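Local coordinates for protein beta-N-acetylhexosaminidase (Thermotoga neapolitana, PDB 5BZA) that probably hydrolyses terminal non-reducing N-acetyl-D-hexosamine residues from N-acetyl-beta-D-hexosaminides and belongs to glycosyl hydrolase family 3, at residues S62-E65 against L69-L72; L8-F13 against M110-V115; D366-P371 against V383-I388. All coordinates share one frame; numbering follows the deposited sequence.

Interaction 1: S62-E65 against L69-L72; sequences SDHE and LEVL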
ATOM      1  N   SER B  62     -14.312  -1.001  -3.351  1.00  9.10           N
ATOM      2  CA  SER B  62     -13.836   0.311  -2.926  1.00  9.92           C
ATOM      3  C   SER B  62     -14.102   1.341  -4.019  1.00 11.92           C
ATOM      4  O   SER B  62     -14.397   0.968  -5.178  1.00 10.09           O
ATOM      5  CB  SER B  62     -12.342   0.278  -2.635  1.00  8.08           C
ATOM      6  OG  SER B  62     -11.648   0.263  -3.881  1.00  7.35           O
ATOM      7  N   ASP B  63     -13.918   2.615  -3.668  1.00  9.68           N
ATOM      8  CA  ASP B  63     -13.972   3.697  -4.646  1.00 11.63           C
ATOM      9  C   ASP B  63     -12.584   4.100  -5.126  1.00  9.87           C
ATOM     10  O   ASP B  63     -12.352   5.271  -5.456  1.00  9.41           O
ATOM     11  CB  ASP B  63     -14.652   4.957  -4.085  1.00 11.47           C
ATOM     12  CG  ASP B  63     -16.137   4.803  -3.909  1.00 13.18           C
ATOM     13  OD1 ASP B  63     -16.750   4.056  -4.687  1.00 11.51           O
ATOM     14  OD2 ASP B  63     -16.695   5.483  -3.015  1.00 15.07           O
ATOM     15  N   HIS B  64     -11.659   3.161  -5.157  1.00  9.90           N
ATOM     16  CA  HIS B  64     -10.311   3.519  -5.505  1.00  8.87           C
ATOM     17  C   HIS B  64     -10.146   3.638  -7.008  1.00  9.41           C
ATOM     18  O   HIS B  64      -9.767   2.687  -7.678  1.00  8.38           O
ATOM     19  CB  HIS B  64      -9.280   2.523  -4.919  1.00 11.08           C
ATOM     20  CG  HIS B  64      -7.871   3.018  -5.033  1.00  9.34           C
ATOM     21  ND1 HIS B  64      -7.257   3.745  -4.039  1.00  8.63           N
ATOM     22  CD2 HIS B  64      -7.004   2.993  -6.072  1.00 10.05           C
ATOM     23  CE1 HIS B  64      -6.050   4.100  -4.443  1.00 10.21           C
ATOM     24  NE2 HIS B  64      -5.873   3.664  -5.676  1.00  9.22           N
ATOM     25  N   GLU B  65     -10.392   4.844  -7.530  1.00 11.23           N
ATOM     26  CA  GLU B  65     -10.382   5.088  -8.966  1.00 10.01           C
ATOM     27  C   GLU B  65      -9.004   5.289  -9.513  1.00 10.63           C
ATOM     28  O   GLU B  65      -8.745   5.069 -10.716  1.00 10.52           O
ATOM     29  CB  GLU B  65     -11.217   6.337  -9.321  1.00  9.81           C
ATOM     30  CG  GLU B  65     -12.704   6.194  -9.063  1.00 11.24           C
ATOM     31  CD  GLU B  65     -13.522   7.476  -9.363  1.00 10.14           C
ATOM     32  OE1 GLU B  65     -12.983   8.491  -9.844  1.00  9.66           O
ATOM     33  OE2 GLU B  65     -14.742   7.433  -9.129  1.00 11.65           O
ATOM     34  N   LEU B  69      -9.802  10.366  -6.733  1.00 13.95           N
ATOM     35  CA  LEU B  69     -10.329   9.495  -5.662  1.00 12.59           C
ATOM     36  C   LEU B  69      -9.409   8.287  -5.437  1.00 12.35           C
ATOM     37  O   LEU B  69      -9.440   7.313  -6.196  1.00  9.35           O
ATOM     38  CB  LEU B  69     -11.738   8.984  -5.982  1.00 14.31           C
ATOM     39  CG  LEU B  69     -12.939   9.847  -5.629  1.00 14.12           C
ATOM     40  CD1 LEU B  69     -12.648  11.276  -5.956  1.00 15.84           C
ATOM     41  CD2 LEU B  69     -14.179   9.416  -6.432  1.00 16.23           C
ATOM     42  N   GLU B  70      -8.626   8.332  -4.367  1.00 15.12           N
ATOM     43  CA  GLU B  70      -7.724   7.226  -4.003  1.00 14.49           C
ATOM     44  C   GLU B  70      -7.943   6.975  -2.513  1.00 13.93           C
ATOM     45  O   GLU B  70      -7.816   7.880  -1.720  1.00 19.01           O
ATOM     46  CB  GLU B  70      -6.254   7.581  -4.335  1.00 15.31           C
ATOM     47  CG  GLU B  70      -5.927   7.411  -5.849  1.00 10.66           C
ATOM     48  CD  GLU B  70      -4.547   7.876  -6.282  1.00 10.02           C
ATOM     49  OE1 GLU B  70      -3.949   8.705  -5.561  1.00  9.71           O
ATOM     50  OE2 GLU B  70      -4.035   7.382  -7.339  1.00 10.18           O
ATOM     51  N   VAL B  71      -8.318   5.759  -2.143  1.00 14.10           N
ATOM     52  CA  VAL B  71      -8.638   5.464  -0.751  1.00 12.48           C
ATOM     53  C   VAL B  71      -7.770   4.320  -0.197  1.00 13.73           C
ATOM     54  O   VAL B  71      -7.706   4.121   1.002  1.00  8.51           O
ATOM     55  CB  VAL B  71     -10.085   5.111  -0.603  1.00 11.29           C
ATOM     56  CG1 VAL B  71     -10.946   6.339  -0.976  1.00 12.24           C
ATOM     57  CG2 VAL B  71     -10.407   3.911  -1.476  1.00  9.40           C
ATOM     58  N   LEU B  72      -7.093   3.604  -1.088  1.00  9.86           N
ATOM     59  CA  LEU B  72      -6.256   2.479  -0.710  1.00  9.58           C
ATOM     60  C   LEU B  72      -4.788   2.897  -0.718  1.00  9.10           C
ATOM     61  O   LEU B  72      -4.202   3.157  -1.772  1.00 10.03           O
ATOM     62  CB  LEU B  72      -6.470   1.299  -1.653  1.00  8.61           C
ATOM     63  CG  LEU B  72      -7.851   0.644  -1.712  1.00  8.79           C
ATOM     64  CD1 LEU B  72      -7.891  -0.546  -2.689  1.00 13.03           C
ATOM     65  CD2 LEU B  72      -8.299   0.237  -0.301  1.00  8.13           C
TER
HETATM   66  O   HOH W   1      -3.900   4.820  -7.707  1.00 12.84           O
HETATM   67  O   HOH W   2     -10.577   9.661  -9.197  1.00 15.69           O
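In the loop that follows strand 59-62 of the TIM-type barrel of this family 3 glycosidase, an ST turn at S62 and an inverse gamma turn centred on H64 present the H64 ring to the returning backbone of L69-L72. One ring nitrogen, H64 ND1, accepts two consecutive amides: L72 N at 3.0 Å and nearly straight (163°), and V71 N at 3.0 Å but more bent (144°). Both donors are tilted from the ring plane, and the paired grip should restrict rotation of the imidazole. The turn sets this up: S62 OG accepts from H64 N, and H64 holds CG anti to its own N (chi1 -169°), which carries the ring across to the other segment. E70 CB lies obliquely against the H64 ring, 3.5 Å from H64 CE1, while water 1 links H64 NE2 to E70 OE2. E70 is held further by F78 N and S77, and by K451 of the second subunit. At the other end E65 N donates to L69 O (3.0 Å). The E65 carboxylate, in salt bridges with K160 and R130, runs alongside L69, its OE2 3.4 Å from L69 CD2. Water 2 closes this side, donating to E65 OE1 at 2.8 Å and accepting from L69 N.

Interaction 2: L8-F13 against M110-V115; sequences LFFCGF and MVFAPV
F10 on strand 9-13 meets M110 and F112 through side chains alone; the two backbones stay well apart, with the nearest CA atoms, those of F10 and M110, separated by 11.7 Å. The aromatic part of the contact joins F10 and F112, which reach toward each other from opposite directions. F112 CZ sits over one face of the F10 ring, offset toward the rim, and comes within 3.7 Å of F10 CZ. The planes are inclined at 57° and the centroids lie 5.2 Å apart, an oblique pair that is neither a stack nor a T-shape. The sulfur part is a Met-aromatic contact: M110 SD approaches F10 CE2 at 4.1 Å and lies obliquely, 65° off the ring normal and 5.3 Å from the centroid. With CG anti to the backbone N (chi1 -179°) and the M110 chain extended through chi2, the sulfur is carried out to the F10 ring; the bend at chi3 turns only the terminal methyl. Neighbouring side chains complete the layer: I59 and S61 of strand 59-62 touch F10, as does M272. Were F10 replaced by an alanine, F112 CZ and the M110 sulfur would probably lose their aromatic partner and a gap would open beside strand 9-13. F112 is also the centre of an inverse gamma turn, and its carbonyl O accepts from K160 NZ. All three touching residues are buried. Strands 9-13 and 110-111 are not neighbours in the parallel sheet, since 31-34 and 59-62 run between them, and side chains that meet across the interior in this way are characteristic of the core of a TIM barrel.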
ATOM      1  N   LEU B   8     -30.077  -7.909  -2.395  1.00 16.25           N
ATOM      2  CA  LEU B   8     -30.389  -6.736  -3.191  1.00 15.73           C
ATOM      3  C   LEU B   8     -29.793  -5.473  -2.573  1.00 13.72           C
ATOM      4  O   LEU B   8     -30.167  -4.359  -2.951  1.00 12.16           O
ATOM      5  CB  LEU B   8     -31.912  -6.574  -3.357  1.00 16.04           C
ATOM      6  CG  LEU B   8     -32.533  -7.259  -4.584  1.00 17.73           C
ATOM      7  CD1 LEU B   8     -32.234  -8.739  -4.566  1.00 19.28           C
ATOM      8  CD2 LEU B   8     -34.051  -6.992  -4.728  1.00 17.46           C
ATOM      9  N   PHE B   9     -28.844  -5.636  -1.655  1.00 14.48           N
ATOM     10  CA  PHE B   9     -28.241  -4.469  -1.010  1.00 13.51           C
ATOM     11  C   PHE B   9     -26.729  -4.481  -1.008  1.00 12.40           C
ATOM     12  O   PHE B   9     -26.105  -5.520  -0.787  1.00 14.24           O
ATOM     13  CB  PHE B   9     -28.742  -4.329   0.422  1.00 12.92           C
ATOM     14  CG  PHE B   9     -30.192  -3.965   0.478  1.00 16.66           C
ATOM     15  CD1 PHE B   9     -30.591  -2.657   0.231  1.00 15.36           C
ATOM     16  CD2 PHE B   9     -31.161  -4.932   0.744  1.00 16.79           C
ATOM     17  CE1 PHE B   9     -31.914  -2.327   0.257  1.00 17.34           C
ATOM     18  CE2 PHE B   9     -32.501  -4.596   0.782  1.00 17.76           C
ATOM     19  CZ  PHE B   9     -32.878  -3.299   0.536  1.00 20.53           C
ATOM     20  N   PHE B  10     -26.177  -3.291  -1.231  1.00 10.61           N
ATOM     21  CA  PHE B  10     -24.762  -3.044  -1.254  1.00  8.56           C
ATOM     22  C   PHE B  10     -24.541  -1.935  -0.239  1.00 11.27           C
ATOM     23  O   PHE B  10     -25.039  -0.829  -0.444  1.00 10.43           O
ATOM     24  CB  PHE B  10     -24.282  -2.601  -2.646  1.00  9.36           C
ATOM     25  CG  PHE B  10     -22.884  -3.092  -2.979  1.00  7.96           C
ATOM     26  CD1 PHE B  10     -21.785  -2.708  -2.180  1.00  7.04           C
ATOM     27  CD2 PHE B  10     -22.660  -3.908  -4.096  1.00 11.01           C
ATOM     28  CE1 PHE B  10     -20.482  -3.142  -2.484  1.00  8.93           C
ATOM     29  CE2 PHE B  10     -21.349  -4.360  -4.398  1.00  7.57           C
ATOM     30  CZ  PHE B  10     -20.262  -3.972  -3.583  1.00  6.95           C
ATOM     31  N   CYS B  11     -23.825  -2.205   0.856  1.00 11.03           N
ATOM     32  CA  CYS B  11     -23.707  -1.194   1.941  1.00 11.33           C
ATOM     33  C   CYS B  11     -22.313  -0.633   2.186  1.00  8.57           C
ATOM     34  O   CYS B  11     -21.345  -1.379   2.286  1.00 12.19           O
ATOM     35  CB  CYS B  11     -24.200  -1.747   3.298  1.00  8.76           C
ATOM     36  SG  CYS B  11     -25.888  -2.468   3.352  1.00 12.29           S
ATOM     37  N   GLY B  12     -22.247   0.673   2.362  1.00  9.86           N
ATOM     38  CA  GLY B  12     -21.029   1.378   2.693  1.00  9.39           C
ATOM     39  C   GLY B  12     -20.784   1.335   4.203  1.00 12.57           C
ATOM     40  O   GLY B  12     -21.737   1.397   5.013  1.00  9.29           O
ATOM     41  N   PHE B  13     -19.506   1.140   4.562  1.00  9.43           N
ATOM     42  CA  PHE B  13     -19.064   1.066   5.948  1.00  9.70           C
ATOM     43  C   PHE B  13     -17.979   2.061   6.204  1.00 11.43           C
ATOM     44  O   PHE B  13     -16.897   1.975   5.625  1.00 11.43           O
ATOM     45  CB  PHE B  13     -18.572  -0.316   6.277  1.00  9.25           C
ATOM     46  CG  PHE B  13     -19.641  -1.347   6.269  1.00  9.50           C
ATOM     47  CD1 PHE B  13     -20.041  -1.945   5.076  1.00  8.89           C
ATOM     48  CD2 PHE B  13     -20.229  -1.758   7.448  1.00  7.06           C
ATOM     49  CE1 PHE B  13     -20.985  -2.916   5.071  1.00  9.02           C
ATOM     50  CE2 PHE B  13     -21.175  -2.742   7.437  1.00  8.44           C
ATOM     51  CZ  PHE B  13     -21.545  -3.315   6.249  1.00  6.93           C
ATOM     52  N   MET B 110     -14.282  -6.319  -6.262  1.00 12.84           N
ATOM     53  CA  MET B 110     -14.927  -5.388  -7.182  1.00  8.94           C
ATOM     54  C   MET B 110     -14.278  -4.042  -6.944  1.00 10.32           C
ATOM     55  O   MET B 110     -13.756  -3.791  -5.870  1.00  6.23           O
ATOM     56  CB  MET B 110     -16.445  -5.317  -6.955  1.00  6.88           C
ATOM     57  CG  MET B 110     -17.185  -4.358  -7.923  1.00 10.72           C
ATOM     58  SD  MET B 110     -18.997  -4.460  -7.804  1.00  8.17           S
ATOM     59  CE  MET B 110     -19.288  -5.997  -8.691  1.00  5.96           C
ATOM     60  N   VAL B 111     -14.269  -3.200  -7.962  1.00  9.48           N
ATOM     61  CA  VAL B 111     -13.916  -1.822  -7.797  1.00  7.14           C
ATOM     62  C   VAL B 111     -15.008  -0.963  -8.490  1.00  9.63           C
ATOM     63  O   VAL B 111     -15.491  -1.270  -9.582  1.00  7.57           O
ATOM     64  CB  VAL B 111     -12.520  -1.536  -8.374  1.00  6.87           C
ATOM     65  CG1 VAL B 111     -12.518  -1.732  -9.918  1.00  9.04           C
ATOM     66  CG2 VAL B 111     -12.026  -0.150  -7.947  1.00  7.45           C
ATOM     67  N   PHE B 112     -15.380   0.131  -7.835  1.00 10.09           N
ATOM     68  CA  PHE B 112     -16.347   1.056  -8.402  1.00  9.63           C
ATOM     69  C   PHE B 112     -15.557   1.992  -9.319  1.00  9.56           C
ATOM     70  O   PHE B 112     -15.399   3.185  -9.025  1.00  7.67           O
ATOM     71  CB  PHE B 112     -17.105   1.801  -7.299  1.00  7.17           C
ATOM     72  CG  PHE B 112     -18.068   0.930  -6.530  1.00  7.14           C
ATOM     73  CD1 PHE B 112     -18.515  -0.256  -7.052  1.00  7.31           C
ATOM     74  CD2 PHE B 112     -18.560   1.330  -5.293  1.00  9.06           C
ATOM     75  CE1 PHE B 112     -19.441  -1.056  -6.364  1.00  6.74           C
ATOM     76  CE2 PHE B 112     -19.487   0.530  -4.589  1.00  8.26           C
ATOM     77  CZ  PHE B 112     -19.918  -0.676  -5.136  1.00  7.81           C
ATOM     78  N   ALA B 113     -15.082   1.414 -10.425  1.00 25.01           N
ATOM     79  CA  ALA B 113     -14.332   2.100 -11.459  1.00  8.92           C
ATOM     80  C   ALA B 113     -14.333   1.171 -12.682  1.00  9.86           C
ATOM     81  O   ALA B 113     -14.634  -0.012 -12.527  1.00  9.72           O
ATOM     82  CB  ALA B 113     -12.939   2.385 -11.008  1.00 10.12           C
ATOM     83  N   PRO B 114     -14.037   1.688 -13.889  1.00  8.42           N
ATOM     84  CA  PRO B 114     -13.699   3.063 -14.288  1.00 11.73           C
ATOM     85  C   PRO B 114     -14.901   4.017 -14.476  1.00  9.01           C
ATOM     86  O   PRO B 114     -16.036   3.600 -14.694  1.00  6.13           O
ATOM     87  CB  PRO B 114     -12.986   2.866 -15.639  1.00  5.82           C
ATOM     88  CG  PRO B 114     -13.684   1.711 -16.222  1.00  9.66           C
ATOM     89  CD  PRO B 114     -14.041   0.786 -15.060  1.00  7.54           C
ATOM     90  N   VAL B 115     -14.603   5.303 -14.339  1.00  8.33           N
ATOM     91  CA  VAL B 115     -15.467   6.403 -14.727  1.00  7.39           C
ATOM     92  C   VAL B 115     -15.464   6.512 -16.230  1.00  8.94           C
ATOM     93  O   VAL B 115     -14.382   6.693 -16.843  1.00  6.07           O
ATOM     94  CB  VAL B 115     -14.977   7.730 -14.128  1.00  8.85           C
ATOM     95  CG1 VAL B 115     -15.645   8.975 -14.855  1.00  7.75           C
ATOM     96  CG2 VAL B 115     -15.204   7.720 -12.639  1.00  6.28           C
TER

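Interaction 3: D366-P371 against V383-I388; sequences DYDLIP and VIRYDI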
ATOM      1  N   ASP B 366       3.690   3.110  16.483  1.00 22.93           N
ATOM      2  CA  ASP B 366       2.775   2.159  17.129  1.00 21.16           C
ATOM      3  C   ASP B 366       2.332   2.657  18.523  1.00 21.22           C
ATOM      4  O   ASP B 366       1.118   2.656  18.885  1.00 20.60           O
ATOM      5  CB  ASP B 366       3.431   0.769  17.260  1.00 21.25           C
ATOM      6  CG  ASP B 366       3.729   0.096  15.909  1.00 23.33           C
ATOM      7  OD1 ASP B 366       3.336   0.606  14.850  1.00 22.53           O
ATOM      8  OD2 ASP B 366       4.326  -1.007  15.909  1.00 28.42           O
ATOM      9  N   TYR B 367       3.325   3.116  19.286  1.00 23.99           N
ATOM     10  CA  TYR B 367       3.092   3.644  20.633  1.00 23.68           C
ATOM     11  C   TYR B 367       2.135   4.799  20.541  1.00 20.35           C
ATOM     12  O   TYR B 367       1.195   4.886  21.323  1.00 19.36           O
ATOM     13  CB  TYR B 367       4.390   4.100  21.315  1.00 26.22           C
ATOM     14  CG  TYR B 367       5.422   3.016  21.447  1.00 27.59           C
ATOM     15  CD1 TYR B 367       5.039   1.687  21.538  1.00 25.91           C
ATOM     16  CD2 TYR B 367       6.778   3.324  21.557  1.00 26.78           C
ATOM     17  CE1 TYR B 367       5.972   0.679  21.673  1.00 24.26           C
ATOM     18  CE2 TYR B 367       7.733   2.314  21.706  1.00 28.47           C
ATOM     19  CZ  TYR B 367       7.323   0.993  21.755  1.00 26.56           C
ATOM     20  OH  TYR B 367       8.244  -0.023  21.901  1.00 21.83           O
ATOM     21  N   ASP B 368       2.411   5.704  19.612  1.00 20.49           N
ATOM     22  CA  ASP B 368       1.499   6.831  19.372  1.00 18.64           C
ATOM     23  C   ASP B 368       0.067   6.389  19.100  1.00 16.74           C
ATOM     24  O   ASP B 368      -0.883   7.079  19.466  1.00 20.38           O
ATOM     25  CB  ASP B 368       1.961   7.668  18.168  1.00 23.18           C
ATOM     26  CG  ASP B 368       3.164   8.525  18.474  1.00 22.34           C
ATOM     27  OD1 ASP B 368       3.526   8.623  19.654  1.00 24.32           O
ATOM     28  OD2 ASP B 368       3.745   9.109  17.534  1.00 30.88           O
ATOM     29  N   LEU B 369      -0.102   5.232  18.475  1.00 16.99           N
ATOM     30  CA  LEU B 369      -1.445   4.813  18.092  1.00 14.92           C
ATOM     31  C   LEU B 369      -2.217   4.097  19.217  1.00 15.96           C
ATOM     32  O   LEU B 369      -3.449   4.003  19.170  1.00 14.13           O
ATOM     33  CB  LEU B 369      -1.359   3.944  16.831  1.00 13.78           C
ATOM     34  CG  LEU B 369      -1.354   4.858  15.586  1.00 18.65           C
ATOM     35  CD1 LEU B 369      -1.076   4.108  14.287  1.00 18.55           C
ATOM     36  CD2 LEU B 369      -2.673   5.666  15.484  1.00 15.69           C
ATOM     37  N   ILE B 370      -1.504   3.612  20.234  1.00 13.79           N
ATOM     38  CA  ILE B 370      -2.164   2.905  21.356  1.00 13.81           C
ATOM     39  C   ILE B 370      -3.377   3.634  22.013  1.00 13.27           C
ATOM     40  O   ILE B 370      -4.398   2.993  22.355  1.00 12.13           O
ATOM     41  CB  ILE B 370      -1.094   2.547  22.470  1.00 15.93           C
ATOM     42  CG1 ILE B 370      -0.082   1.542  21.905  1.00 17.49           C
ATOM     43  CG2 ILE B 370      -1.761   2.014  23.762  1.00 12.43           C
ATOM     44  CD1 ILE B 370       0.996   1.017  22.933  1.00 17.56           C
ATOM     45  N   PRO B 371      -3.261   4.947  22.265  1.00 15.20           N
ATOM     46  CA  PRO B 371      -4.412   5.666  22.848  1.00 12.39           C
ATOM     47  C   PRO B 371      -5.691   5.625  21.985  1.00 14.59           C
ATOM     48  O   PRO B 371      -6.783   5.390  22.524  1.00 13.60           O
ATOM     49  CB  PRO B 371      -3.899   7.108  22.976  1.00 14.33           C
ATOM     50  CG  PRO B 371      -2.413   6.925  23.116  1.00 14.92           C
ATOM     51  CD  PRO B 371      -2.065   5.805  22.198  1.00 10.48           C
ATOM     52  N   VAL B 383      -3.629  10.041  29.579  1.00 25.19           N
ATOM     53  CA  VAL B 383      -2.597   9.374  28.795  1.00 23.73           C
ATOM     54  C   VAL B 383      -1.253   9.949  29.216  1.00 21.94           C
ATOM     55  O   VAL B 383      -0.998  11.147  29.029  1.00 24.43           O
ATOM     56  CB  VAL B 383      -2.784   9.570  27.279  1.00 20.21           C
ATOM     57  CG1 VAL B 383      -1.610   8.968  26.535  1.00 17.46           C
ATOM     58  CG2 VAL B 383      -4.066   8.932  26.824  1.00 20.69           C
ATOM     59  N   ILE B 384      -0.407   9.083  29.777  1.00 19.78           N
ATOM     60  CA  ILE B 384       0.922   9.460  30.275  1.00 21.01           C
ATOM     61  C   ILE B 384       1.980   8.742  29.490  1.00 21.64           C
ATOM     62  O   ILE B 384       1.977   7.511  29.365  1.00 21.96           O
ATOM     63  CB  ILE B 384       1.103   9.150  31.784  1.00 21.29           C
ATOM     64  CG1 ILE B 384       0.059   9.891  32.633  1.00 21.19           C
ATOM     65  CG2 ILE B 384       2.540   9.513  32.273  1.00 19.76           C
ATOM     66  CD1 ILE B 384      -0.025   9.344  34.041  1.00 24.44           C
ATOM     67  N   ARG B 385       2.921   9.520  28.993  1.00 24.95           N
ATOM     68  CA  ARG B 385       3.980   8.983  28.163  1.00 25.48           C
ATOM     69  C   ARG B 385       5.237   8.835  29.045  1.00 25.82           C
ATOM     70  O   ARG B 385       5.733   9.825  29.570  1.00 26.77           O
ATOM     71  CB  ARG B 385       4.214   9.917  26.986  1.00 28.60           C
ATOM     72  CG  ARG B 385       3.063   9.935  25.945  1.00 23.06           C
ATOM     73  CD  ARG B 385       2.814   8.589  25.272  1.00 24.63           C
ATOM     74  NE  ARG B 385       2.532   8.880  23.872  1.00 25.94           N
ATOM     75  CZ  ARG B 385       3.142   8.317  22.841  1.00 27.82           C
ATOM     76  NH1 ARG B 385       4.072   7.395  23.014  1.00 29.01           N
ATOM     77  NH2 ARG B 385       2.813   8.690  21.623  1.00 28.40           N
ATOM     78  N   TYR B 386       5.692   7.615  29.305  1.00 24.94           N
ATOM     79  CA  TYR B 386       6.849   7.453  30.187  1.00 23.78           C
ATOM     80  C   TYR B 386       8.117   7.144  29.414  1.00 29.93           C
ATOM     81  O   TYR B 386       8.085   6.767  28.243  1.00 30.85           O
ATOM     82  CB  TYR B 386       6.600   6.360  31.221  1.00 28.76           C
ATOM     83  CG  TYR B 386       6.584   4.956  30.673  1.00 28.30           C
ATOM     84  CD1 TYR B 386       5.461   4.431  30.014  1.00 27.27           C
ATOM     85  CD2 TYR B 386       7.693   4.134  30.833  1.00 30.73           C
ATOM     86  CE1 TYR B 386       5.468   3.118  29.534  1.00 22.56           C
ATOM     87  CE2 TYR B 386       7.706   2.836  30.358  1.00 27.07           C
ATOM     88  CZ  TYR B 386       6.612   2.327  29.718  1.00 24.96           C
ATOM     89  OH  TYR B 386       6.692   1.028  29.269  1.00 19.41           O
ATOM     90  N   ASP B 387       9.249   7.274  30.091  1.00 33.87           N
ATOM     91  CA  ASP B 387      10.555   7.019  29.482  1.00 37.34           C
ATOM     92  C   ASP B 387      10.891   5.547  29.692  1.00 37.88           C
ATOM     93  O   ASP B 387      10.792   5.041  30.813  1.00 36.92           O
ATOM     94  CB  ASP B 387      11.582   7.953  30.137  1.00 38.98           C
ATOM     95  CG  ASP B 387      12.992   7.772  29.623  1.00 43.60           C
ATOM     96  OD1 ASP B 387      13.305   6.798  28.888  1.00 43.01           O
ATOM     97  OD2 ASP B 387      13.809   8.633  30.012  1.00 47.67           O
ATOM     98  N   ILE B 388      11.276   4.851  28.624  1.00 37.45           N
ATOM     99  CA  ILE B 388      11.489   3.412  28.752  1.00 40.20           C
ATOM    100  C   ILE B 388      12.757   3.133  29.570  1.00 44.89           C
ATOM    101  O   ILE B 388      12.847   2.120  30.282  1.00 47.04           O
ATOM    102  CB  ILE B 388      11.561   2.672  27.383  1.00 35.79           C
ATOM    103  CG1 ILE B 388      12.709   3.190  26.523  1.00 39.46           C
ATOM    104  CG2 ILE B 388      10.186   2.712  26.650  1.00 36.97           C
ATOM    105  CD1 ILE B 388      12.932   2.348  25.290  1.00 38.38           C
TER
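R385 lays its guanidinium group against the 366-371 part of helix 364-377, with Y367 O over one face, offset toward the rim. R385 NH1 comes 3.7 Å from Y367 CB. At the guanidinium edge, near its plane, lies the carboxylate of D368, turned 81° from it; the pair is a salt bridge between D368 OD1 and R385 NH2, but both atoms are modelled too close to one another, so its exact geometry is doubtful. The R385 chain, bent at chi2 and chi3, leaves the strand and crosses to the helix. R385 NH1 also makes a weak hydrogen bond to P352 O. Helix 364-377 is the connection of a beta-alpha-beta crossover between the adjacent parallel strands 347-352 and 380-386, and packs on the mixed sheet of the C-terminal domain; the axes of segments 366-371 and 383-386 run nearly antiparallel, approaching to 10.3 Å at an angle of 161°. Further along, P371 and V383 meet as apolar neighbours, their side chains crossing at about a right angle. V383 CG1, anti to the backbone N (chi1 175°), reaches P371 CG at 4.1 Å.

In the fold
Interactions 1 and 2 share the N-terminal TIM-type barrel. Interaction 1, in the loop after strand 59-62, is nested along the chain within the span closed by interaction 2, and their centres lie 11 Å apart. They touch directly: S62 O probably accepts a hydrogen bond from F112 N (3.0 Å), and D63 packs on F112. Together they join the barrel core to a loop near the metal site of H161 and D245, where cadmium is bound. Interaction 3 comes later, in the separate C-terminal domain with its mixed sheet. Its centre lies about 31 Å from that of interaction 1 and 37 Å from that of interaction 2, without any touch.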